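IPT/TIG domain-containing protein (PDB 3TC9) is of unproven function but, as a predicted lipoprotein with an immunoglobulin-like domain and a six-bladed beta-propeller, probably binds nutrients at the cell surface. Local coordinates at residues V18-F23 against T95-K100; T32-Y37 against L67-P72; G138-S143 against A333-T338; E272-F277 against V287-H292. One frame throughout, in Å; residues are numbered along the deposited sequence. Where two conformers were deposited one is given.

Contact 1. Residues V18-F23 against T95-K100; sequences VVISEF and TEANEK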
loop_
_atom_site.group_PDB
_atom_site.type_symbol
_atom_site.label_atom_id
_atom_site.label_comp_id
_atom_site.label_asym_id
_atom_site.label_seq_id
_atom_site.Cartn_x
_atom_site.Cartn_y
_atom_site.Cartn_z
ATOM N N VAL B 18 -33.467 32.951 0.414
ATOM C CA VAL B 18 -33.260 31.562 0.771
ATOM C C VAL B 18 -31.791 31.447 1.068
ATOM O O VAL B 18 -30.996 31.922 0.269
ATOM C CB VAL B 18 -33.723 30.557 -0.303
ATOM C CG1 VAL B 18 -33.641 29.116 0.211
ATOM C CG2 VAL B 18 -35.138 30.879 -0.757
ATOM N N VAL B 19 -31.411 30.910 2.220
ATOM C CA VAL B 19 -29.984 30.789 2.574
ATOM C C VAL B 19 -29.737 29.534 3.393
ATOM O O VAL B 19 -30.649 29.037 4.047
ATOM C CB VAL B 19 -29.376 32.036 3.307
ATOM C CG1 VAL B 19 -29.212 33.229 2.373
ATOM C CG2 VAL B 19 -30.177 32.418 4.543
ATOM N N ILE B 20 -28.497 29.036 3.351
ATOM C CA ILE B 20 -28.034 27.892 4.154
ATOM C C ILE B 20 -27.141 28.478 5.242
ATOM O O ILE B 20 -26.265 29.268 4.915
ATOM C CB ILE B 20 -27.325 26.789 3.318
ATOM C CG1 ILE B 20 -28.287 26.139 2.288
ATOM C CG2 ILE B 20 -26.697 25.742 4.226
ATOM C CD1 ILE B 20 -27.556 25.472 1.097
ATOM N N SER B 21 -27.435 28.175 6.522
ATOM C CA SER B 21 -26.664 28.644 7.668
ATOM C C SER B 21 -25.657 27.568 8.105
ATOM O O SER B 21 -24.549 27.913 8.507
ATOM C CB SER B 21 -27.570 29.050 8.827
ATOM O OG SER B 21 -28.354 27.979 9.317
ATOM N N GLU B 22 -26.031 26.282 8.030
ATOM C CA GLU B 22 -25.128 25.183 8.366
ATOM C C GLU B 22 -25.681 23.830 7.927
ATOM O O GLU B 22 -26.860 23.697 7.580
ATOM C CB GLU B 22 -24.751 25.146 9.882
ATOM C CG GLU B 22 -25.862 24.832 10.874
ATOM C CD GLU B 22 -25.457 24.934 12.334
ATOM O OE1 GLU B 22 -24.774 25.921 12.692
ATOM O OE2 GLU B 22 -25.843 24.037 13.122
ATOM N N PHE B 23 -24.811 22.835 7.943
ATOM C CA PHE B 23 -25.167 21.466 7.598
ATOM C C PHE B 23 -24.417 20.489 8.491
ATOM O O PHE B 23 -23.334 20.795 8.980
ATOM C CB PHE B 23 -24.933 21.155 6.105
ATOM C CG PHE B 23 -23.509 21.239 5.615
ATOM C CD1 PHE B 23 -22.663 20.144 5.702
ATOM C CD2 PHE B 23 -23.020 22.411 5.048
ATOM C CE1 PHE B 23 -21.335 20.233 5.281
ATOM C CE2 PHE B 23 -21.702 22.488 4.598
ATOM C CZ PHE B 23 -20.866 21.401 4.731
ATOM N N THR B 95 -29.157 29.459 -3.621
ATOM C CA THR B 95 -28.189 29.684 -2.549
ATOM C C THR B 95 -27.109 28.591 -2.604
ATOM O O THR B 95 -27.203 27.646 -3.384
ATOM C CB THR B 95 -28.874 29.826 -1.153
ATOM O OG1 THR B 95 -27.927 30.317 -0.210
ATOM C CG2 THR B 95 -29.452 28.531 -0.631
ATOM N N GLU B 96 -26.070 28.765 -1.812
ATOM C CA GLU B 96 -24.939 27.855 -1.739
ATOM C C GLU B 96 -24.408 27.824 -0.308
ATOM O O GLU B 96 -24.493 28.834 0.409
ATOM C CB GLU B 96 -23.859 28.366 -2.713
ATOM C CG GLU B 96 -22.906 27.298 -3.226
ATOM C CD GLU B 96 -21.940 27.732 -4.316
ATOM O OE1 GLU B 96 -22.266 28.664 -5.096
ATOM O OE2 GLU B 96 -20.866 27.091 -4.414
ATOM N N ALA B 97 -23.857 26.683 0.110
ATOM C CA ALA B 97 -23.230 26.559 1.429
ATOM C C ALA B 97 -21.803 27.138 1.384
ATOM O O ALA B 97 -21.161 27.082 0.330
ATOM C CB ALA B 97 -23.197 25.103 1.852
ATOM N N ASN B 98 -21.302 27.696 2.509
ATOM C CA ASN B 98 -19.940 28.246 2.540
ATOM C C ASN B 98 -18.860 27.169 2.628
ATOM O O ASN B 98 -17.731 27.378 2.188
ATOM C CB ASN B 98 -19.754 29.195 3.708
ATOM C CG ASN B 98 -20.458 30.491 3.533
ATOM O OD1 ASN B 98 -21.272 30.874 4.374
ATOM N ND2 ASN B 98 -20.169 31.180 2.436
ATOM N N GLU B 99 -19.191 26.048 3.249
ATOM C CA GLU B 99 -18.268 24.935 3.429
ATOM C C GLU B 99 -18.640 23.773 2.521
ATOM O O GLU B 99 -19.804 23.571 2.188
ATOM C CB GLU B 99 -18.278 24.462 4.888
ATOM C CG GLU B 99 -17.557 25.360 5.863
ATOM C CD GLU B 99 -17.153 24.636 7.127
ATOM O OE1 GLU B 99 -17.990 24.578 8.054
ATOM O OE2 GLU B 99 -16.022 24.102 7.184
ATOM N N LYS B 100 -17.653 22.994 2.148
ATOM C CA LYS B 100 -17.823 21.792 1.342
ATOM C C LYS B 100 -17.975 20.581 2.256
ATOM O O LYS B 100 -17.352 20.540 3.317
ATOM C CB LYS B 100 -16.607 21.606 0.414
ATOM C CG LYS B 100 -16.517 22.616 -0.714
ATOM C CD LYS B 100 -15.303 22.299 -1.598
ATOM C CE LYS B 100 -15.165 23.244 -2.777
ATOM N NZ LYS B 100 -15.865 22.745 -4.000
HETATM O O HOH W 1 -26.052 30.233 2.275
#
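Thr95 and Ala97 lie against Ile20 and Phe23 of strand 19-28, so that early and late parts of the IPT/TIG domain, an immunoglobulin-like sandwich, meet here. Both segments head the same way, 17° apart, yet no clear direct hydrogen bond joins them; strand 19-28 pairs instead with strand 33-39, where Ser21 and Glu22 both face Tyr37 in a classic beta bulge. A water takes over the polar linkage: it accepts from Ile20 N at 2.9 Å, donates to Glu96 O, and also hydrogen-bonds Thr95 OG1. The threonine hydroxyl lies anti to the backbone N (chi1 -168°), which turns OG1 to this water while the methyl CG2 meets Ile20 CG1 at 3.9 Å. The apolar contacts continue along the strand, with Ile20 CG2 4.3 Å from Ala97 CB and Phe23 CE2 4.1 Å from the same methyl. Leu82 and Ile80 of strand 80-85 back Ile20 and Phe23 in turn. A serine in place of Phe23 is likely to leave a gap beside Ala97 and the CB of Glu99, and the backbone of Glu99 and Lys100 less firmly held. The ring presents its edge to that backbone: Glu99 O lies 3.3 Å from Phe23 CE2, and Lys100 O 3.9 Å from Phe23 CZ.

Contact 2. Residues T32-Y37 against L67-P72; sequences TRMLLY and LYCVVP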
loop_
_atom_site.group_PDB
_atom_site.type_symbol
_atom_site.label_atom_id
_atom_site.label_comp_id
_atom_site.label_asym_id
_atom_site.label_seq_id
_atom_site.Cartn_x
_atom_site.Cartn_y
_atom_site.Cartn_z
ATOM N N THR B 32 -25.254 9.134 3.111
ATOM C CA THR B 32 -25.264 9.868 4.381
ATOM C C THR B 32 -26.498 10.752 4.400
ATOM O O THR B 32 -26.763 11.460 3.419
ATOM C CB THR B 32 -23.980 10.707 4.566
ATOM O OG1 THR B 32 -22.856 9.853 4.715
ATOM C CG2 THR B 32 -24.056 11.655 5.755
ATOM N N ARG B 33 -27.240 10.697 5.526
ATOM C CA ARG B 33 -28.439 11.508 5.758
ATOM C C ARG B 33 -27.972 12.852 6.267
ATOM O O ARG B 33 -27.462 12.958 7.375
ATOM C CB ARG B 33 -29.411 10.804 6.736
ATOM C CG ARG B 33 -30.696 11.585 7.078
ATOM C CD ARG B 33 -31.545 10.815 8.086
ATOM N NE ARG B 33 -32.736 11.546 8.527
ATOM C CZ ARG B 33 -33.951 11.400 8.003
ATOM N NH1 ARG B 33 -34.151 10.564 6.994
ATOM N NH2 ARG B 33 -34.973 12.090 8.484
HETATM N N MSE B 34 -28.052 13.862 5.421
HETATM C CA MSE B 34 -27.596 15.199 5.786
HETATM C C MSE B 34 -28.751 16.056 6.322
HETATM O O MSE B 34 -29.867 15.952 5.856
HETATM C CB MSE B 34 -26.931 15.873 4.570
HETATM C CG MSE B 34 -26.436 17.284 4.843
HETATM SE SE MSE B 34 -25.855 18.147 3.223
HETATM C CE MSE B 34 -24.089 17.236 3.039
ATOM N N LEU B 35 -28.446 16.909 7.278
ATOM C CA LEU B 35 -29.374 17.870 7.859
ATOM C C LEU B 35 -28.906 19.288 7.513
ATOM O O LEU B 35 -27.828 19.699 7.947
ATOM C CB LEU B 35 -29.464 17.670 9.395
ATOM C CG LEU B 35 -30.136 18.773 10.248
ATOM C CD1 LEU B 35 -31.549 19.077 9.782
ATOM C CD2 LEU B 35 -30.128 18.371 11.737
ATOM N N LEU B 36 -29.709 20.020 6.720
ATOM C CA LEU B 36 -29.408 21.406 6.373
ATOM C C LEU B 36 -30.199 22.371 7.238
ATOM O O LEU B 36 -31.411 22.225 7.362
ATOM C CB LEU B 36 -29.744 21.709 4.904
ATOM C CG LEU B 36 -28.801 21.286 3.791
ATOM C CD1 LEU B 36 -29.357 21.788 2.438
ATOM C CD2 LEU B 36 -27.441 21.897 3.951
ATOM N N TYR B 37 -29.540 23.387 7.762
ATOM C CA TYR B 37 -30.192 24.468 8.485
ATOM C C TYR B 37 -30.169 25.709 7.612
ATOM O O TYR B 37 -29.250 25.902 6.819
ATOM C CB TYR B 37 -29.516 24.753 9.839
ATOM C CG TYR B 37 -29.916 23.844 10.976
ATOM C CD1 TYR B 37 -31.011 22.994 10.865
ATOM C CD2 TYR B 37 -29.192 23.822 12.163
ATOM C CE1 TYR B 37 -31.340 22.099 11.887
ATOM C CE2 TYR B 37 -29.551 22.976 13.216
ATOM C CZ TYR B 37 -30.626 22.113 13.071
ATOM O OH TYR B 37 -30.999 21.274 14.090
ATOM N N LEU B 67 -34.095 21.033 6.542
ATOM C CA LEU B 67 -34.424 19.976 5.614
ATOM C C LEU B 67 -33.427 18.830 5.765
ATOM O O LEU B 67 -32.308 19.015 6.224
ATOM C CB LEU B 67 -34.538 20.439 4.142
ATOM C CG LEU B 67 -33.298 20.871 3.393
ATOM C CD1 LEU B 67 -32.537 19.653 2.797
ATOM C CD2 LEU B 67 -33.686 21.800 2.311
ATOM N N TYR B 68 -33.858 17.656 5.347
ATOM C CA TYR B 68 -33.075 16.446 5.271
ATOM C C TYR B 68 -32.899 16.070 3.802
ATOM O O TYR B 68 -33.850 16.133 3.017
ATOM C CB TYR B 68 -33.783 15.310 6.022
ATOM C CG TYR B 68 -33.596 15.265 7.521
ATOM C CD1 TYR B 68 -32.367 14.922 8.081
ATOM C CD2 TYR B 68 -34.681 15.419 8.379
ATOM C CE1 TYR B 68 -32.205 14.812 9.462
ATOM C CE2 TYR B 68 -34.539 15.289 9.760
ATOM C CZ TYR B 68 -33.297 14.998 10.301
ATOM O OH TYR B 68 -33.165 14.907 11.673
ATOM N N CYS B 69 -31.687 15.690 3.425
ATOM C CA CYS B 69 -31.422 15.178 2.088
ATOM C C CYS B 69 -30.431 14.005 2.216
ATOM O O CYS B 69 -29.916 13.756 3.310
ATOM C CB CYS B 69 -30.931 16.271 1.142
ATOM S SG CYS B 69 -29.380 17.032 1.647
ATOM N N VAL B 70 -30.228 13.245 1.137
ATOM C CA VAL B 70 -29.361 12.061 1.167
ATOM C C VAL B 70 -28.204 12.294 0.208
ATOM O O VAL B 70 -28.441 12.660 -0.945
ATOM C CB VAL B 70 -30.178 10.775 0.840
ATOM C CG1 VAL B 70 -29.306 9.518 0.920
ATOM C CG2 VAL B 70 -31.374 10.643 1.782
ATOM N N VAL B 71 -26.951 12.157 0.706
ATOM C CA VAL B 71 -25.759 12.388 -0.116
ATOM C C VAL B 71 -25.731 11.345 -1.258
ATOM O O VAL B 71 -25.778 10.149 -0.994
ATOM C CB VAL B 71 -24.454 12.414 0.708
ATOM C CG1 VAL B 71 -23.227 12.390 -0.200
ATOM C CG2 VAL B 71 -24.432 13.644 1.607
ATOM N N PRO B 72 -25.779 11.771 -2.533
ATOM C CA PRO B 72 -25.796 10.770 -3.619
ATOM C C PRO B 72 -24.386 10.247 -3.958
ATOM O O PRO B 72 -23.383 10.784 -3.476
ATOM C CB PRO B 72 -26.362 11.582 -4.802
ATOM C CG PRO B 72 -25.773 12.964 -4.575
ATOM C CD PRO B 72 -25.765 13.156 -3.070
#
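Leu36 and Leu67 lie side by side and point the same way, CD1 to CD1 at 3.8 Å, on the buried face that strands 33-39 and 66-70 share. Next along it, the selenium of Met34 (selenomethionine) rests 4.0 Å from Cys69 SG; beyond, a bend at chi3 (-77°) brings its methyl CE to 3.9 Å from Val71 CG2. Ile52 and Phe101 close round Met34 and Val71. Paired hydrogen bonds join Met34 with Cys69 and Leu36 with Leu67, and past the last pair Val71 N gives a nearly straight bond, 2.8 Å, to Thr32 O. Arg33, Leu35 and Tyr68 occupy the other face. In one of its two conformers the extended arginine carries its guanidinium over the phenol ring in a cation-pi contact, CZ 3.9 Å from the ring centroid, the two planes 44° apart; Leu35 CD1 lies over the opposite face, with its CB 4.0 Å from Tyr68 CE1. A serine in place of Tyr68 would probably leave the guanidinium of that conformer without its aromatic seat and Leu35 without that cover. The two antiparallel strands, burying Met34, Leu36, Leu67 and Cys69 on one face, are part of the immunoglobulin-like fold of the IPT/TIG domain.

Contact 3. Residues G138-S143 against A333-T338; sequences GAVWLS and APRQGT. With EDO (1,2-ethanediol), chain U.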
loop_
_atom_site.group_PDB
_atom_site.type_symbol
_atom_site.label_atom_id
_atom_site.label_comp_id
_atom_site.label_asym_id
_atom_site.label_seq_id
_atom_site.Cartn_x
_atom_site.Cartn_y
_atom_site.Cartn_z
ATOM N N GLY B 138 -19.610 -20.130 -17.567
ATOM C CA GLY B 138 -18.872 -20.430 -16.353
ATOM C C GLY B 138 -17.531 -19.721 -16.311
ATOM O O GLY B 138 -16.905 -19.505 -17.348
ATOM N N ALA B 139 -17.116 -19.307 -15.108
ATOM C CA ALA B 139 -15.821 -18.686 -14.809
ATOM C C ALA B 139 -15.425 -19.175 -13.430
ATOM O O ALA B 139 -15.572 -18.459 -12.433
ATOM C CB ALA B 139 -15.908 -17.165 -14.887
ATOM N N VAL B 140 -15.015 -20.464 -13.374
ATOM C CA VAL B 140 -14.709 -21.188 -12.125
ATOM C C VAL B 140 -13.289 -20.901 -11.626
ATOM O O VAL B 140 -12.997 -21.118 -10.449
ATOM C CB VAL B 140 -14.969 -22.712 -12.242
ATOM C CG1 VAL B 140 -16.393 -22.989 -12.716
ATOM C CG2 VAL B 140 -13.939 -23.429 -13.136
ATOM N N TRP B 141 -12.415 -20.414 -12.515
ATOM C CA TRP B 141 -11.034 -20.132 -12.157
ATOM C C TRP B 141 -10.569 -18.988 -13.000
ATOM O O TRP B 141 -10.761 -19.014 -14.213
ATOM C CB TRP B 141 -10.148 -21.383 -12.346
ATOM C CG TRP B 141 -8.917 -21.375 -11.505
ATOM C CD1 TRP B 141 -7.686 -20.899 -11.850
ATOM C CD2 TRP B 141 -8.802 -21.855 -10.151
ATOM N NE1 TRP B 141 -6.801 -21.077 -10.804
ATOM C CE2 TRP B 141 -7.455 -21.683 -9.762
ATOM C CE3 TRP B 141 -9.692 -22.494 -9.260
ATOM C CZ2 TRP B 141 -6.991 -22.065 -8.502
ATOM C CZ3 TRP B 141 -9.227 -22.884 -8.015
ATOM C CH2 TRP B 141 -7.890 -22.671 -7.646
ATOM N N LEU B 142 -10.062 -17.933 -12.346
ATOM C CA LEU B 142 -9.598 -16.724 -13.024
ATOM C C LEU B 142 -8.090 -16.599 -12.823
ATOM O O LEU B 142 -7.613 -16.810 -11.704
ATOM C CB LEU B 142 -10.347 -15.485 -12.488
ATOM C CG LEU B 142 -11.811 -15.354 -12.908
ATOM C CD1 LEU B 142 -12.577 -14.415 -11.989
ATOM C CD2 LEU B 142 -11.919 -14.806 -14.301
ATOM N N SER B 143 -7.334 -16.308 -13.914
ATOM C CA SER B 143 -5.871 -16.216 -13.860
ATOM C C SER B 143 -5.326 -15.255 -14.904
ATOM O O SER B 143 -5.585 -15.413 -16.107
ATOM C CB SER B 143 -5.249 -17.596 -14.057
ATOM O OG SER B 143 -3.837 -17.534 -14.109
ATOM N N ALA B 333 -18.823 -25.213 0.553
ATOM C CA ALA B 333 -18.245 -25.405 -0.785
ATOM C C ALA B 333 -17.256 -24.269 -1.131
ATOM O O ALA B 333 -17.540 -23.479 -2.034
ATOM C CB ALA B 333 -19.344 -25.526 -1.857
ATOM N N PRO B 334 -16.101 -24.136 -0.442
ATOM C CA PRO B 334 -15.167 -23.066 -0.826
ATOM C C PRO B 334 -14.565 -23.366 -2.201
ATOM O O PRO B 334 -14.340 -24.536 -2.541
ATOM C CB PRO B 334 -14.116 -23.102 0.274
ATOM C CG PRO B 334 -14.130 -24.527 0.783
ATOM C CD PRO B 334 -15.566 -24.957 0.674
ATOM N N ARG B 335 -14.385 -22.327 -3.023
ATOM C CA ARG B 335 -13.868 -22.516 -4.375
ATOM C C ARG B 335 -12.527 -21.794 -4.514
ATOM O O ARG B 335 -11.685 -21.970 -3.638
ATOM C CB ARG B 335 -14.916 -22.053 -5.408
ATOM C CG ARG B 335 -16.138 -22.992 -5.531
ATOM C CD ARG B 335 -15.703 -24.398 -5.929
ATOM N NE ARG B 335 -16.797 -25.195 -6.464
ATOM C CZ ARG B 335 -17.098 -25.297 -7.753
ATOM N NH1 ARG B 335 -16.385 -24.646 -8.663
ATOM N NH2 ARG B 335 -18.120 -26.044 -8.141
ATOM N N GLN B 336 -12.313 -20.978 -5.573
ATOM C CA GLN B 336 -11.033 -20.282 -5.742
ATOM C C GLN B 336 -10.813 -19.205 -4.682
ATOM O O GLN B 336 -11.769 -18.555 -4.231
ATOM C CB GLN B 336 -10.915 -19.654 -7.140
ATOM C CG GLN B 336 -9.488 -19.238 -7.496
ATOM C CD GLN B 336 -9.381 -18.562 -8.844
ATOM O OE1 GLN B 336 -10.382 -18.230 -9.486
ATOM N NE2 GLN B 336 -8.163 -18.324 -9.304
ATOM N N GLY B 337 -9.536 -19.053 -4.306
ATOM C CA GLY B 337 -9.038 -18.024 -3.407
ATOM C C GLY B 337 -8.010 -17.147 -4.086
ATOM O O GLY B 337 -7.524 -17.481 -5.170
ATOM N N THR B 338 -7.688 -16.009 -3.481
ATOM C CA THR B 338 -6.714 -15.064 -4.008
ATOM C C THR B 338 -5.973 -14.447 -2.805
ATOM O O THR B 338 -6.603 -14.150 -1.785
ATOM C CB THR B 338 -7.417 -14.026 -4.971
ATOM O OG1 THR B 338 -6.453 -13.375 -5.792
ATOM C CG2 THR B 338 -8.316 -12.994 -4.267
HETATM C C1 EDO U . -13.235 -25.107 -9.401
HETATM O O1 EDO U . -11.956 -25.326 -9.981
HETATM C C2 EDO U . -13.051 -24.024 -8.350
HETATM O O2 EDO U . -13.846 -22.880 -8.677
#
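Gln336 reaches from strand 334-341 to the backbone of Leu142 and grips it twice. Its OE1 accepts from Leu142 N at 2.9 Å (164° at the hydrogen), and its NE2 donates to Leu142 O, also at 2.9 Å, with the acceptor lying in the amide plane. One carboxamide thus satisfies both polar atoms of a residue at the edge of another sheet. The side chain gets there fully stretched, CG anti to the backbone N (chi1 -165°), and crosses one face of the Trp141 indole on the way. Gln336 CG sits 3.5 Å from the centroid of the six-membered ring in a CH-pi contact, and the amide stacks on the indole with the planes 15° apart. Beside this pair a 1,2-ethanediol, probably from the crystallisation liquor, bridges the segments: its O2 donates to Val140 O at 2.6 Å and accepts from Arg335 NH1 at 3.1 Å, in the plane of the guanidinium. In the second shell, Ile404 N of strand 401-407 also donates to Gln336 OE1, and the ring of His274 meets Trp141 edge-to-face. Strands 141-145 and 334-341 belong to different sheets of the six-bladed propeller, so the glutamine joins two blades near its middle. With two donors on OE1 and the indole under the amide, the carboxamide is probably fixed in rotation.

Contact 4. Residues E272-F277 against V287-H292; sequences EFHIQF and VVVNQH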
loop_
_atom_site.group_PDB
_atom_site.type_symbol
_atom_site.label_atom_id
_atom_site.label_comp_id
_atom_site.label_asym_id
_atom_site.label_seq_id
_atom_site.Cartn_x
_atom_site.Cartn_y
_atom_site.Cartn_z
ATOM N N GLU B 272 -12.298 -33.849 -2.666
ATOM C CA GLU B 272 -12.254 -32.890 -3.762
ATOM C C GLU B 272 -11.551 -31.640 -3.284
ATOM O O GLU B 272 -12.085 -30.942 -2.417
ATOM C CB GLU B 272 -13.676 -32.578 -4.270
ATOM C CG GLU B 272 -13.725 -31.563 -5.405
ATOM C CD GLU B 272 -15.104 -31.126 -5.869
ATOM O OE1 GLU B 272 -16.101 -31.409 -5.166
ATOM O OE2 GLU B 272 -15.186 -30.474 -6.934
ATOM N N PHE B 273 -10.333 -31.369 -3.804
ATOM C CA PHE B 273 -9.604 -30.186 -3.349
ATOM C C PHE B 273 -8.655 -29.577 -4.391
ATOM O O PHE B 273 -8.229 -30.258 -5.325
ATOM C CB PHE B 273 -8.798 -30.491 -2.053
ATOM C CG PHE B 273 -7.712 -31.541 -2.152
ATOM C CD1 PHE B 273 -6.404 -31.185 -2.492
ATOM C CD2 PHE B 273 -7.985 -32.878 -1.869
ATOM C CE1 PHE B 273 -5.388 -32.160 -2.569
ATOM C CE2 PHE B 273 -6.978 -33.855 -1.964
ATOM C CZ PHE B 273 -5.681 -33.487 -2.295
ATOM N N HIS B 274 -8.328 -28.270 -4.183
ATOM C CA HIS B 274 -7.328 -27.603 -4.994
ATOM C C HIS B 274 -6.223 -27.091 -4.047
ATOM O O HIS B 274 -6.406 -27.054 -2.822
ATOM C CB HIS B 274 -7.911 -26.513 -5.924
ATOM C CG HIS B 274 -8.676 -25.433 -5.237
ATOM N ND1 HIS B 274 -8.036 -24.341 -4.684
ATOM C CD2 HIS B 274 -10.007 -25.296 -5.062
ATOM C CE1 HIS B 274 -8.994 -23.582 -4.185
ATOM N NE2 HIS B 274 -10.195 -24.122 -4.376
ATOM N N ILE B 275 -5.048 -26.795 -4.627
ATOM C CA ILE B 275 -3.830 -26.339 -3.952
ATOM C C ILE B 275 -3.543 -24.928 -4.481
ATOM O O ILE B 275 -3.572 -24.705 -5.691
ATOM C CB ILE B 275 -2.635 -27.317 -4.214
ATOM C CG1 ILE B 275 -2.970 -28.770 -3.781
ATOM C CG2 ILE B 275 -1.319 -26.797 -3.563
ATOM C CD1 ILE B 275 -2.097 -29.882 -4.434
ATOM N N GLN B 276 -3.329 -23.983 -3.582
ATOM C CA GLN B 276 -3.034 -22.609 -3.910
ATOM C C GLN B 276 -1.875 -22.147 -3.066
ATOM O O GLN B 276 -1.987 -22.100 -1.839
ATOM C CB GLN B 276 -4.258 -21.726 -3.705
ATOM C CG GLN B 276 -5.378 -22.052 -4.675
ATOM C CD GLN B 276 -6.297 -20.911 -4.876
ATOM O OE1 GLN B 276 -7.465 -20.953 -4.487
ATOM N NE2 GLN B 276 -5.786 -19.876 -5.501
ATOM N N PHE B 277 -0.760 -21.810 -3.733
ATOM C CA PHE B 277 0.456 -21.349 -3.083
ATOM C C PHE B 277 0.413 -19.890 -2.736
ATOM O O PHE B 277 0.008 -19.060 -3.562
ATOM C CB PHE B 277 1.686 -21.573 -3.982
ATOM C CG PHE B 277 2.272 -22.952 -3.930
ATOM C CD1 PHE B 277 3.057 -23.352 -2.854
ATOM C CD2 PHE B 277 2.071 -23.846 -4.973
ATOM C CE1 PHE B 277 3.599 -24.638 -2.811
ATOM C CE2 PHE B 277 2.610 -25.133 -4.929
ATOM C CZ PHE B 277 3.368 -25.520 -3.849
ATOM N N VAL B 287 -7.671 -26.317 -0.220
ATOM C CA VAL B 287 -9.071 -25.961 -0.083
ATOM C C VAL B 287 -9.904 -27.157 -0.432
ATOM O O VAL B 287 -9.970 -27.531 -1.624
ATOM C CB VAL B 287 -9.391 -24.723 -0.964
ATOM C CG1 VAL B 287 -10.879 -24.341 -0.927
ATOM C CG2 VAL B 287 -8.495 -23.532 -0.579
ATOM N N VAL B 288 -10.562 -27.749 0.614
ATOM C CA VAL B 288 -11.395 -28.948 0.425
ATOM C C VAL B 288 -12.850 -28.539 0.137
ATOM O O VAL B 288 -13.649 -28.271 1.042
ATOM C CB VAL B 288 -11.290 -30.002 1.542
ATOM C CG1 VAL B 288 -11.828 -31.341 1.040
ATOM C CG2 VAL B 288 -9.842 -30.151 1.994
ATOM N N VAL B 289 -13.155 -28.491 -1.160
ATOM C CA VAL B 289 -14.432 -28.080 -1.752
ATOM C C VAL B 289 -15.614 -28.903 -1.194
ATOM O O VAL B 289 -16.633 -28.310 -0.824
ATOM C CB VAL B 289 -14.361 -28.200 -3.300
ATOM C CG1 VAL B 289 -15.634 -27.668 -3.970
ATOM C CG2 VAL B 289 -13.132 -27.480 -3.839
ATOM N N ASN B 290 -15.493 -30.243 -1.128
ATOM C CA ASN B 290 -16.631 -31.051 -0.712
ATOM C C ASN B 290 -16.610 -31.434 0.781
ATOM O O ASN B 290 -17.467 -32.222 1.209
ATOM C CB ASN B 290 -16.721 -32.308 -1.585
ATOM C CG ASN B 290 -15.596 -33.287 -1.378
ATOM O OD1 ASN B 290 -14.490 -32.937 -0.937
ATOM N ND2 ASN B 290 -15.869 -34.545 -1.667
ATOM N N GLN B 291 -15.673 -30.865 1.580
ATOM C CA GLN B 291 -15.559 -31.188 3.010
ATOM C C GLN B 291 -15.555 -29.929 3.901
ATOM O O GLN B 291 -15.592 -30.025 5.128
ATOM C CB GLN B 291 -14.331 -32.083 3.283
ATOM C CG GLN B 291 -14.377 -33.453 2.584
ATOM C CD GLN B 291 -15.535 -34.345 3.009
ATOM O OE1 GLN B 291 -16.067 -34.263 4.122
ATOM N NE2 GLN B 291 -15.943 -35.247 2.136
ATOM N N HIS B 292 -15.611 -28.762 3.259
ATOM C CA HIS B 292 -15.820 -27.413 3.807
ATOM C C HIS B 292 -14.800 -26.988 4.856
ATOM O O HIS B 292 -15.161 -26.449 5.908
ATOM C CB HIS B 292 -17.249 -27.331 4.350
ATOM C CG HIS B 292 -18.187 -28.084 3.473
ATOM N ND1 HIS B 292 -18.491 -27.632 2.203
ATOM C CD2 HIS B 292 -18.724 -29.318 3.641
ATOM C CE1 HIS B 292 -19.263 -28.563 1.664
ATOM N NE2 HIS B 292 -19.424 -29.600 2.486
#
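His274 and Val287 form a hydrogen-bonded antiparallel pair, with His274 N to Val287 O at 3.1 Å and Val287 N to His274 O at 3.0 Å, in the hairpin of strands 273-277 and 283-288. Phe273 and Val288 make the adjacent non-hydrogen-bonded pair, their CA atoms 4.4 Å apart. Further on the pairing frays: Val289 N reaches Glu272 O only through a weak bond, bent to 123°, as the chain turns away after Val288. Asn290 takes over there, its OD1 accepting from Glu272 N at 2.9 Å. That donor stands well above the carbonyl plane of the amide, whose ND2 is held by Gly270 O. The Glu272 side chain, extended with CG anti to the backbone N (chi1 179°), runs past Val289, and its carboxylate forms a salt bridge with Arg182. In one of its two conformers, the imidazole of His274 lies beside Val287 and points the same way, one face against Val287 CB, which is 3.8 Å from the ring centroid in a CH-pi contact. Val289 CG2 touches the same ring at CD2, 4.0 Å away. In that conformer the buried imidazole, packed on Val287 and touched by Val289, is also held at its polar end: NE2 bonds to Arg335 O and so links this blade to the sheet of strand 334-341, with NE2 the donor to a carbonyl that can only accept.

From the N terminus, strand 19-28 enters the IPT/TIG domain, and contact 1 closes a long loop by bringing it against 95-100, late in the same domain. Contact 2 is nested inside that loop, and the two touch because strands 19-28 and 33-39 are neighbours in one sheet. The chain then passes into the propeller, where contact 3 closes a much larger loop between 138-143 and 333-338, joining blades far apart in sequence. Contact 4, a hairpin within a single blade, nests inside it; the two meet through Arg335 and His274, their centres about 11 Å apart. Contacts 1 and 3 are in series, with centres about 50 Å apart.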